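Local structure of SusD homolog (Bacteroides ovatus, 4F53) at residues G60-N66 with S259-S264; Y282-F288 with Q319-K325; L53-F58 with Y75-N79. The protein probably binds mucin O-glycans at the cell surface, as a SusD-like outer membrane lipoprotein with a TPR-like helical fold. One frame throughout, in Å; residues are numbered along the deposited sequence.

Interactions 1 and 3 are buried, whereas interaction 2 lies further from the centre of the chain and is partly open to solvent. Interaction 1 pairs two short strands through backbone bonds and serine hydroxyls. Interaction 2 joins two largely irregular loops by backbone bonds, waters and a salt bridge on its solvent side. Interaction 3 packs a loop on helix 44-58 with apolar and aromatic groups. Interaction 1 touches both others, its centre about 10 Å from each of theirs. Gln319 of interaction 2 reaches Arg262 and Ser65, and Gly56 of interaction 3 meets Val62. Interactions 2 and 3 stay about 10 Å apart at their nearest atoms.

Interaction 1 of 3, residues G60-N66 with S259-S264; sequences GYVADSN and SDARIS
Val62, Ala63 and Asp64 pair antiparallel with Ile263, Arg262 and Ala261, the strand axes approaching to 4.6 Å at 141°. Ala63 and Arg262 form the hydrogen-bonded pair and exchange both of their backbone bonds. Ala63 N to Arg262 O is nearly straight. Beyond this pair, Ser264 N binds Tyr61 O and Ser65 N binds Asp260 O.

Serine side chains extend the pairing at both ends. Ser264 OG sits between its own backbone N and carbonyl carbon (chi1 70°), which brings it to Gly60 O at 2.5 Å. The same hydroxyl caps Leu267 N at the start of helix 265-273. Ser65 OG donates to Ser259 O at 2.8 Å, from above the carbonyl plane. Its CB packs on Arg262 CG. The Arg262 chain bends back; NH2 reaches Ser259 OG, NH1 bonds Ala261 O and Met255 O, and NE bonds Gln319 O.

Asn66 lies alongside Asp260, pointing the same way. Its ND2 meets OD1 of Asp260 at 3.0 Å, from above the carboxylate plane. Water 1 bridges Asp64 OD1 and Asp260 O, and the other oxygen of Asp64 pairs with Arg74. Diagonally across the pairing, Val62 CG1 touches Ala261 CB at 3.7 Å, and both residues pack against helices 44-58 and 250-257.

Gly60 ends helix 44-58 in a Schellman motif, and Ser259 leaves helix 250-257 with positive phi. The arrangement is a two-stranded antiparallel sheet joining the chain after helix 44-58 to the distant link between helices 250-257 and 265-273, within a mainly helical SusD-like fold.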
loop_
_atom_site.group_PDB
_atom_site.type_symbol
_atom_site.label_atom_id
_atom_site.label_comp_id
_atom_site.label_asym_id
_atom_site.label_seq_id
_atom_site.Cartn_x
_atom_site.Cartn_y
_atom_site.Cartn_z
ATOM N N GLY A 60 1.450 -6.678 -6.231
ATOM C CA GLY A 60 1.057 -8.022 -6.616
ATOM C C GLY A 60 -0.428 -8.282 -6.468
ATOM O O GLY A 60 -0.855 -9.438 -6.567
ATOM N N TYR A 61 -1.235 -7.237 -6.191
ATOM C CA TYR A 61 -2.698 -7.409 -5.975
ATOM C C TYR A 61 -3.546 -7.295 -7.252
ATOM O O TYR A 61 -4.566 -7.963 -7.362
ATOM C CB TYR A 61 -3.252 -6.343 -5.014
ATOM C CG TYR A 61 -2.831 -6.419 -3.559
ATOM C CD1 TYR A 61 -2.586 -7.648 -2.943
ATOM C CD2 TYR A 61 -2.818 -5.278 -2.760
ATOM C CE1 TYR A 61 -2.250 -7.725 -1.591
ATOM C CE2 TYR A 61 -2.448 -5.341 -1.419
ATOM C CZ TYR A 61 -2.191 -6.571 -0.835
ATOM O OH TYR A 61 -1.866 -6.637 0.493
ATOM N N VAL A 62 -3.166 -6.382 -8.174
ATOM C CA VAL A 62 -4.026 -6.056 -9.311
ATOM C C VAL A 62 -3.374 -6.356 -10.626
ATOM O O VAL A 62 -2.201 -6.062 -10.817
ATOM C CB VAL A 62 -4.453 -4.545 -9.249
ATOM C CG1 VAL A 62 -5.362 -4.166 -10.419
ATOM C CG2 VAL A 62 -5.143 -4.228 -7.931
ATOM N N ALA A 63 -4.186 -6.869 -11.576
ATOM C CA ALA A 63 -3.734 -7.084 -12.935
ATOM C C ALA A 63 -4.578 -6.211 -13.833
ATOM O O ALA A 63 -5.789 -6.404 -13.906
ATOM C CB ALA A 63 -3.861 -8.552 -13.323
ATOM N N ASP A 64 -3.957 -5.239 -14.507
ATOM C CA ASP A 64 -4.618 -4.391 -15.501
ATOM C C ASP A 64 -5.226 -5.296 -16.581
ATOM O O ASP A 64 -4.629 -6.317 -16.933
ATOM C CB ASP A 64 -3.636 -3.361 -16.080
ATOM C CG ASP A 64 -2.933 -2.495 -15.016
ATOM O OD1 ASP A 64 -3.622 -2.051 -14.050
ATOM O OD2 ASP A 64 -1.682 -2.271 -15.142
ATOM N N SER A 65 -6.463 -4.979 -17.010
ATOM C CA SER A 65 -7.253 -5.774 -17.969
ATOM C C SER A 65 -7.916 -4.874 -19.032
ATOM O O SER A 65 -9.015 -5.165 -19.494
ATOM C CB SER A 65 -8.310 -6.591 -17.231
ATOM O OG SER A 65 -9.152 -5.743 -16.471
ATOM N N ASN A 66 -7.261 -3.772 -19.391
ATOM C CA ASN A 66 -7.761 -2.876 -20.419
ATOM C C ASN A 66 -7.336 -3.455 -21.790
ATOM O O ASN A 66 -6.140 -3.627 -22.056
ATOM C CB ASN A 66 -7.238 -1.449 -20.191
ATOM C CG ASN A 66 -7.686 -0.457 -21.229
ATOM O OD1 ASN A 66 -7.232 -0.473 -22.361
ATOM N ND2 ASN A 66 -8.576 0.436 -20.864
ATOM N N SER A 259 -13.990 -2.343 -15.894
ATOM C CA SER A 259 -13.252 -3.591 -16.126
ATOM C C SER A 259 -11.811 -3.299 -16.625
ATOM O O SER A 259 -11.250 -4.061 -17.413
ATOM C CB SER A 259 -14.008 -4.523 -17.078
ATOM O OG SER A 259 -15.205 -4.986 -16.480
ATOM N N ASP A 260 -11.212 -2.198 -16.127
ATOM C CA ASP A 260 -9.833 -1.799 -16.398
ATOM C C ASP A 260 -8.874 -2.623 -15.559
ATOM O O ASP A 260 -7.678 -2.693 -15.889
ATOM C CB ASP A 260 -9.606 -0.301 -16.082
ATOM C CG ASP A 260 -10.008 0.669 -17.171
ATOM O OD1 ASP A 260 -10.155 0.231 -18.332
ATOM O OD2 ASP A 260 -10.162 1.868 -16.865
ATOM N N ALA A 261 -9.396 -3.217 -14.459
ATOM C CA ALA A 261 -8.618 -4.001 -13.499
ATOM C C ALA A 261 -9.278 -5.344 -13.170
ATOM O O ALA A 261 -10.502 -5.471 -13.176
ATOM C CB ALA A 261 -8.436 -3.200 -12.212
ATOM N N ARG A 262 -8.441 -6.344 -12.877
ATOM C CA ARG A 262 -8.881 -7.667 -12.426
ATOM C C ARG A 262 -7.988 -8.085 -11.268
ATOM O O ARG A 262 -6.959 -7.450 -11.034
ATOM C CB ARG A 262 -8.860 -8.706 -13.579
ATOM C CG ARG A 262 -10.039 -8.552 -14.568
ATOM C CD ARG A 262 -11.354 -8.837 -13.865
ATOM N NE ARG A 262 -12.537 -8.679 -14.703
ATOM C CZ ARG A 262 -13.290 -7.581 -14.748
ATOM N NH1 ARG A 262 -12.931 -6.495 -14.076
ATOM N NH2 ARG A 262 -14.388 -7.551 -15.489
ATOM N N ILE A 263 -8.378 -9.125 -10.525
ATOM C CA ILE A 263 -7.538 -9.652 -9.429
ATOM C C ILE A 263 -6.297 -10.287 -10.077
ATOM O O ILE A 263 -6.408 -10.888 -11.155
ATOM C CB ILE A 263 -8.349 -10.670 -8.564
ATOM C CG1 ILE A 263 -9.570 -10.003 -7.898
ATOM C CG2 ILE A 263 -7.477 -11.422 -7.513
ATOM C CD1 ILE A 263 -9.274 -8.839 -6.922
ATOM N N SER A 264 -5.136 -10.151 -9.442
ATOM C CA SER A 264 -3.884 -10.738 -9.926
ATOM C C SER A 264 -3.886 -12.249 -9.786
ATOM O O SER A 264 -4.536 -12.825 -8.891
ATOM C CB SER A 264 -2.695 -10.175 -9.151
ATOM O OG SER A 264 -2.695 -10.644 -7.815
HETATM O O HOH W 1 -6.089 -1.134 -14.238
#

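Interaction 2 of 3, residues Y282-F288 with Q319-K325; sequences YYDKSTF and QGSSCMK
Phe288 packs tightly on Gly320. The carbonyl O of Gly320 sits 3.7 Å above the ring plane, over its centre, and Gly320 C lies 3.4 Å from Phe288 CE1. Gly320 has no side chain, so the ring can lie close on its backbone. The same oxygen accepts Thr287 N at 2.7 Å, in the carbonyl plane and on a lone pair. With an alanine here instead of Phe288, the Gly320 peptide would probably lose its cover and a gap open towards Tyr296 and Pro395. Ser322 OG donates to Asp284 O, also in the carbonyl plane, and is hydrogen-bonded with Val303 N.

Both segments are largely irregular, apart from a 3-10 turn at Gln319 and Gly320 and the helix residues Tyr282 and Phe288. A single backbone bridge joins Tyr283 to Met324, a selenomethionine, beside strand 261-263 of the SusD-like fold. Asp284 N to Cys323 O and Lys325 N to Tyr282 O hold it on either side.

The outer end is looser. The Lys325 chain bends at chi3 (-76°) and crosses Asp284 at about a right angle. Its NZ makes a salt bridge of 3.4 Å to Asp284 OD1, while CE lies nearer that oxygen. Waters link Asp284 OD2 with Met324 O and Lys285 O with Cys323 N.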
loop_
_atom_site.group_PDB
_atom_site.type_symbol
_atom_site.label_atom_id
_atom_site.label_comp_id
_atom_site.label_asym_id
_atom_site.label_seq_id
_atom_site.Cartn_x
_atom_site.Cartn_y
_atom_site.Cartn_z
ATOM N N TYR A 282 -13.247 -11.116 -0.758
ATOM C CA TYR A 282 -12.455 -10.222 -1.621
ATOM C C TYR A 282 -12.908 -10.171 -3.062
ATOM O O TYR A 282 -12.875 -9.106 -3.680
ATOM C CB TYR A 282 -10.983 -10.677 -1.645
ATOM C CG TYR A 282 -10.185 -10.480 -0.380
ATOM C CD1 TYR A 282 -10.770 -9.938 0.766
ATOM C CD2 TYR A 282 -8.828 -10.779 -0.339
ATOM C CE1 TYR A 282 -10.015 -9.675 1.907
ATOM C CE2 TYR A 282 -8.068 -10.528 0.802
ATOM C CZ TYR A 282 -8.670 -9.985 1.924
ATOM O OH TYR A 282 -7.944 -9.755 3.055
ATOM N N TYR A 283 -13.232 -11.329 -3.642
ATOM C CA TYR A 283 -13.528 -11.325 -5.055
ATOM C C TYR A 283 -14.460 -12.446 -5.449
ATOM O O TYR A 283 -14.839 -13.262 -4.622
ATOM C CB TYR A 283 -12.199 -11.395 -5.870
ATOM C CG TYR A 283 -11.149 -12.363 -5.347
ATOM C CD1 TYR A 283 -11.293 -13.738 -5.514
ATOM C CD2 TYR A 283 -9.997 -11.899 -4.712
ATOM C CE1 TYR A 283 -10.330 -14.628 -5.043
ATOM C CE2 TYR A 283 -9.041 -12.781 -4.218
ATOM C CZ TYR A 283 -9.200 -14.142 -4.408
ATOM O OH TYR A 283 -8.225 -15.014 -4.011
ATOM N N ASP A 284 -14.820 -12.484 -6.739
ATOM C CA ASP A 284 -15.725 -13.475 -7.291
ATOM C C ASP A 284 -15.003 -14.493 -8.145
ATOM O O ASP A 284 -13.872 -14.279 -8.556
ATOM C CB ASP A 284 -16.788 -12.771 -8.153
ATOM C CG ASP A 284 -17.874 -12.056 -7.371
ATOM O OD1 ASP A 284 -18.437 -12.667 -6.455
ATOM O OD2 ASP A 284 -18.248 -10.936 -7.770
ATOM N N LYS A 285 -15.694 -15.593 -8.456
ATOM C CA LYS A 285 -15.181 -16.591 -9.383
ATOM C C LYS A 285 -15.200 -15.977 -10.797
ATOM O O LYS A 285 -15.862 -14.955 -11.053
ATOM C CB LYS A 285 -15.993 -17.893 -9.307
ATOM C CG LYS A 285 -15.861 -18.576 -7.950
ATOM C CD LYS A 285 -16.228 -20.031 -8.019
ATOM C CE LYS A 285 -16.265 -20.636 -6.638
ATOM N NZ LYS A 285 -16.747 -22.039 -6.669
ATOM N N SER A 286 -14.409 -16.558 -11.676
ATOM C CA SER A 286 -14.267 -16.141 -13.069
ATOM C C SER A 286 -15.619 -16.196 -13.818
ATOM O O SER A 286 -16.524 -16.912 -13.402
ATOM C CB SER A 286 -13.233 -17.024 -13.755
ATOM O OG SER A 286 -13.645 -18.380 -13.703
ATOM N N THR A 287 -15.760 -15.405 -14.897
ATOM C CA THR A 287 -16.989 -15.324 -15.694
ATOM C C THR A 287 -16.622 -15.494 -17.188
ATOM O O THR A 287 -17.083 -14.727 -18.047
ATOM C CB THR A 287 -17.704 -13.970 -15.414
ATOM O OG1 THR A 287 -16.839 -12.924 -15.840
ATOM C CG2 THR A 287 -18.054 -13.750 -13.933
ATOM N N PHE A 288 -15.737 -16.470 -17.484
ATOM C CA PHE A 288 -15.268 -16.734 -18.844
ATOM C C PHE A 288 -16.419 -17.148 -19.781
ATOM O O PHE A 288 -16.407 -16.763 -20.946
ATOM C CB PHE A 288 -14.148 -17.778 -18.854
ATOM C CG PHE A 288 -12.870 -17.292 -18.217
ATOM C CD1 PHE A 288 -12.208 -16.178 -18.713
ATOM C CD2 PHE A 288 -12.324 -17.952 -17.122
ATOM C CE1 PHE A 288 -11.024 -15.736 -18.131
ATOM C CE2 PHE A 288 -11.138 -17.509 -16.545
ATOM C CZ PHE A 288 -10.499 -16.402 -17.051
ATOM N N GLN A 319 -11.130 -10.321 -19.349
ATOM C CA GLN A 319 -11.979 -9.684 -18.323
ATOM C C GLN A 319 -12.907 -10.720 -17.644
ATOM O O GLN A 319 -13.526 -10.401 -16.642
ATOM C CB GLN A 319 -12.733 -8.478 -18.875
ATOM C CG GLN A 319 -11.777 -7.379 -19.375
ATOM C CD GLN A 319 -12.466 -6.200 -20.021
ATOM O OE1 GLN A 319 -13.656 -6.228 -20.339
ATOM N NE2 GLN A 319 -11.738 -5.115 -20.195
ATOM N N GLY A 320 -12.873 -11.970 -18.112
ATOM C CA GLY A 320 -13.553 -13.092 -17.483
ATOM C C GLY A 320 -12.837 -13.537 -16.208
ATOM O O GLY A 320 -13.388 -14.317 -15.436
ATOM N N SER A 321 -11.597 -13.044 -15.962
ATOM C CA SER A 321 -10.791 -13.310 -14.754
ATOM C C SER A 321 -11.527 -12.813 -13.519
ATOM O O SER A 321 -12.364 -11.913 -13.641
ATOM C CB SER A 321 -9.423 -12.630 -14.851
ATOM O OG SER A 321 -8.730 -13.077 -16.004
ATOM N N SER A 322 -11.215 -13.383 -12.339
ATOM C CA SER A 322 -11.810 -12.987 -11.049
ATOM C C SER A 322 -11.739 -11.477 -10.857
ATOM O O SER A 322 -10.721 -10.843 -11.150
ATOM C CB SER A 322 -11.133 -13.702 -9.882
ATOM O OG SER A 322 -11.623 -15.031 -9.776
ATOM N N CYS A 323 -12.868 -10.915 -10.420
ATOM C CA CYS A 323 -13.093 -9.492 -10.206
ATOM C C CYS A 323 -13.376 -9.237 -8.732
ATOM O O CYS A 323 -14.064 -10.028 -8.081
ATOM C CB CYS A 323 -14.255 -9.031 -11.083
ATOM S SG CYS A 323 -14.534 -7.241 -11.072
HETATM N N MSE A 324 -12.874 -8.097 -8.218
HETATM C CA MSE A 324 -13.093 -7.682 -6.824
HETATM C C MSE A 324 -14.576 -7.606 -6.529
HETATM O O MSE A 324 -15.359 -7.207 -7.397
HETATM C CB MSE A 324 -12.429 -6.311 -6.590
HETATM C CG MSE A 324 -12.416 -5.815 -5.152
HETATM SE SE MSE A 324 -11.357 -4.160 -5.083
HETATM C CE MSE A 324 -11.729 -3.627 -3.240
ATOM N N LYS A 325 -14.958 -8.018 -5.316
ATOM C CA LYS A 325 -16.329 -7.907 -4.799
ATOM C C LYS A 325 -16.392 -6.522 -4.203
ATOM O O LYS A 325 -15.676 -6.254 -3.235
ATOM C CB LYS A 325 -16.613 -9.021 -3.764
ATOM C CG LYS A 325 -18.065 -9.449 -3.699
ATOM C CD LYS A 325 -18.273 -10.687 -2.827
ATOM C CE LYS A 325 -17.821 -11.951 -3.528
ATOM N NZ LYS A 325 -18.581 -13.156 -3.072
HETATM O O HOH W 2 -13.185 -6.633 -1.727
HETATM O O HOH W 3 -17.449 -8.645 -8.451
HETATM O O HOH W 4 -15.467 -12.347 -11.324
HETATM O O HOH W 5 -15.004 -11.557 -14.062
#

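Interaction 3 of 3, residues L53-F58 with Y75-N79; sequences LMAGAF and YATYN
A type I beta turn from Tyr75 to Tyr78 packs against the last turns of helix 44-58, in the buried part of the SusD-like helical fold. Tyr75 makes most of the turn's share of the contact. Its ring stands beside the helix, and Met54, a selenomethionine, lies over one face. Met54 CB makes a CH-pi contact 3.9 Å from the Tyr75 ring centroid, 17° off the normal. The selenium follows above the same ring at 5.1 Å, a more distant Met-aromatic contact. With chi1 at -175°, Met54 CG points opposite the backbone N, and the chain runs out over the ring. At the ring edge, in plane, Leu53 CB approaches CD2 of Tyr75 at 3.6 Å. The phenol OH is bonded to Trp84 O of helix 82-106.

Phe58 crosses Tyr75 at about a right angle. Its edge meets the backbone, with CE1 3.3 Å from Tyr75 O, and CZ packs on Tyr75 CB. Tyr75 O also accepts Tyr78 N within the turn, and the edge of Phe58 adds a weakly polar neighbour to that oxygen. Next to it, CE1 of Phe58 touches CE1 of Tyr78. Further along, Ala57 CB and Ala76 CB meet at 3.7 Å. Water 6 donates to Leu53 O at 2.7 Å and accepts from Ala76 N, so it joins helix to turn where the two backbones do not bond directly.

The contact thus rests on apolar and aromatic packing, with water 6 as the polar link between the two backbones, so its fit depends on shape more than on paired charges.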
loop_
_atom_site.group_PDB
_atom_site.type_symbol
_atom_site.label_atom_id
_atom_site.label_comp_id
_atom_site.label_asym_id
_atom_site.label_seq_id
_atom_site.Cartn_x
_atom_site.Cartn_y
_atom_site.Cartn_z
ATOM N N LEU A 53 -3.368 1.436 -10.782
ATOM C CA LEU A 53 -2.412 1.209 -11.857
ATOM C C LEU A 53 -0.976 1.117 -11.345
ATOM O O LEU A 53 -0.199 0.310 -11.855
ATOM C CB LEU A 53 -2.531 2.322 -12.938
ATOM C CG LEU A 53 -3.779 2.296 -13.824
ATOM C CD1 LEU A 53 -4.043 3.683 -14.409
ATOM C CD2 LEU A 53 -3.640 1.275 -14.943
HETATM N N MSE A 54 -0.613 1.937 -10.359
HETATM C CA MSE A 54 0.752 1.898 -9.866
HETATM C C MSE A 54 0.912 0.886 -8.727
HETATM O O MSE A 54 1.489 -0.174 -8.961
HETATM C CB MSE A 54 1.243 3.292 -9.436
HETATM C CG MSE A 54 2.738 3.283 -9.036
HETATM SE SE MSE A 54 3.327 4.957 -8.283
HETATM C CE MSE A 54 2.485 4.812 -6.485
ATOM N N ALA A 55 0.427 1.214 -7.512
ATOM C CA ALA A 55 0.600 0.417 -6.303
ATOM C C ALA A 55 -0.053 -0.984 -6.408
ATOM O O ALA A 55 0.525 -1.955 -5.920
ATOM C CB ALA A 55 0.049 1.169 -5.108
ATOM N N GLY A 56 -1.210 -1.074 -7.073
ATOM C CA GLY A 56 -1.928 -2.325 -7.280
ATOM C C GLY A 56 -1.120 -3.318 -8.082
ATOM O O GLY A 56 -1.092 -4.509 -7.747
ATOM N N ALA A 57 -0.439 -2.823 -9.140
ATOM C CA ALA A 57 0.463 -3.627 -9.978
ATOM C C ALA A 57 1.714 -4.086 -9.195
ATOM O O ALA A 57 2.043 -5.275 -9.175
ATOM C CB ALA A 57 0.904 -2.817 -11.203
ATOM N N PHE A 58 2.417 -3.118 -8.586
ATOM C CA PHE A 58 3.691 -3.336 -7.908
ATOM C C PHE A 58 3.531 -4.154 -6.618
ATOM O O PHE A 58 4.458 -4.886 -6.272
ATOM C CB PHE A 58 4.417 -1.999 -7.646
ATOM C CG PHE A 58 4.824 -1.191 -8.868
ATOM C CD1 PHE A 58 4.998 -1.803 -10.106
ATOM C CD2 PHE A 58 5.081 0.173 -8.769
ATOM C CE1 PHE A 58 5.397 -1.053 -11.234
ATOM C CE2 PHE A 58 5.483 0.919 -9.895
ATOM C CZ PHE A 58 5.635 0.300 -11.121
ATOM N N TYR A 75 2.505 1.484 -15.748
ATOM C CA TYR A 75 3.463 1.319 -14.659
ATOM C C TYR A 75 3.896 -0.160 -14.560
ATOM O O TYR A 75 5.081 -0.439 -14.430
ATOM C CB TYR A 75 2.874 1.774 -13.310
ATOM C CG TYR A 75 2.308 3.179 -13.263
ATOM C CD1 TYR A 75 3.149 4.288 -13.168
ATOM C CD2 TYR A 75 0.936 3.394 -13.159
ATOM C CE1 TYR A 75 2.631 5.584 -13.051
ATOM C CE2 TYR A 75 0.407 4.680 -13.011
ATOM C CZ TYR A 75 1.258 5.773 -12.960
ATOM O OH TYR A 75 0.715 7.034 -12.834
ATOM N N ALA A 76 2.920 -1.093 -14.666
ATOM C CA ALA A 76 3.105 -2.538 -14.559
ATOM C C ALA A 76 4.163 -3.067 -15.514
ATOM O O ALA A 76 4.947 -3.924 -15.114
ATOM C CB ALA A 76 1.784 -3.260 -14.801
ATOM N N THR A 77 4.196 -2.565 -16.766
ATOM C CA THR A 77 5.162 -3.032 -17.765
ATOM C C THR A 77 6.405 -2.098 -17.809
ATOM O O THR A 77 7.264 -2.263 -18.658
ATOM C CB THR A 77 4.463 -3.228 -19.133
ATOM O OG1 THR A 77 3.762 -2.035 -19.492
ATOM C CG2 THR A 77 3.502 -4.400 -19.114
ATOM N N TYR A 78 6.516 -1.170 -16.853
ATOM C CA TYR A 78 7.673 -0.281 -16.647
ATOM C C TYR A 78 7.886 0.728 -17.765
ATOM O O TYR A 78 8.985 1.268 -17.883
ATOM C CB TYR A 78 8.977 -1.092 -16.399
ATOM C CG TYR A 78 8.812 -2.216 -15.394
ATOM C CD1 TYR A 78 8.310 -1.971 -14.117
ATOM C CD2 TYR A 78 9.113 -3.534 -15.733
ATOM C CE1 TYR A 78 8.135 -3.006 -13.194
ATOM C CE2 TYR A 78 8.949 -4.575 -14.814
ATOM C CZ TYR A 78 8.506 -4.300 -13.532
ATOM O OH TYR A 78 8.411 -5.314 -12.613
ATOM N N ASN A 79 6.836 1.052 -18.515
ATOM C CA ASN A 79 6.917 2.050 -19.581
ATOM C C ASN A 79 5.725 3.044 -19.482
ATOM O O ASN A 79 5.071 3.289 -20.501
ATOM C CB ASN A 79 6.976 1.353 -20.982
ATOM C CG ASN A 79 5.757 0.519 -21.344
ATOM O OD1 ASN A 79 4.966 0.108 -20.493
ATOM N ND2 ASN A 79 5.573 0.260 -22.619
HETATM O O HOH W 6 0.090 -0.206 -14.466
#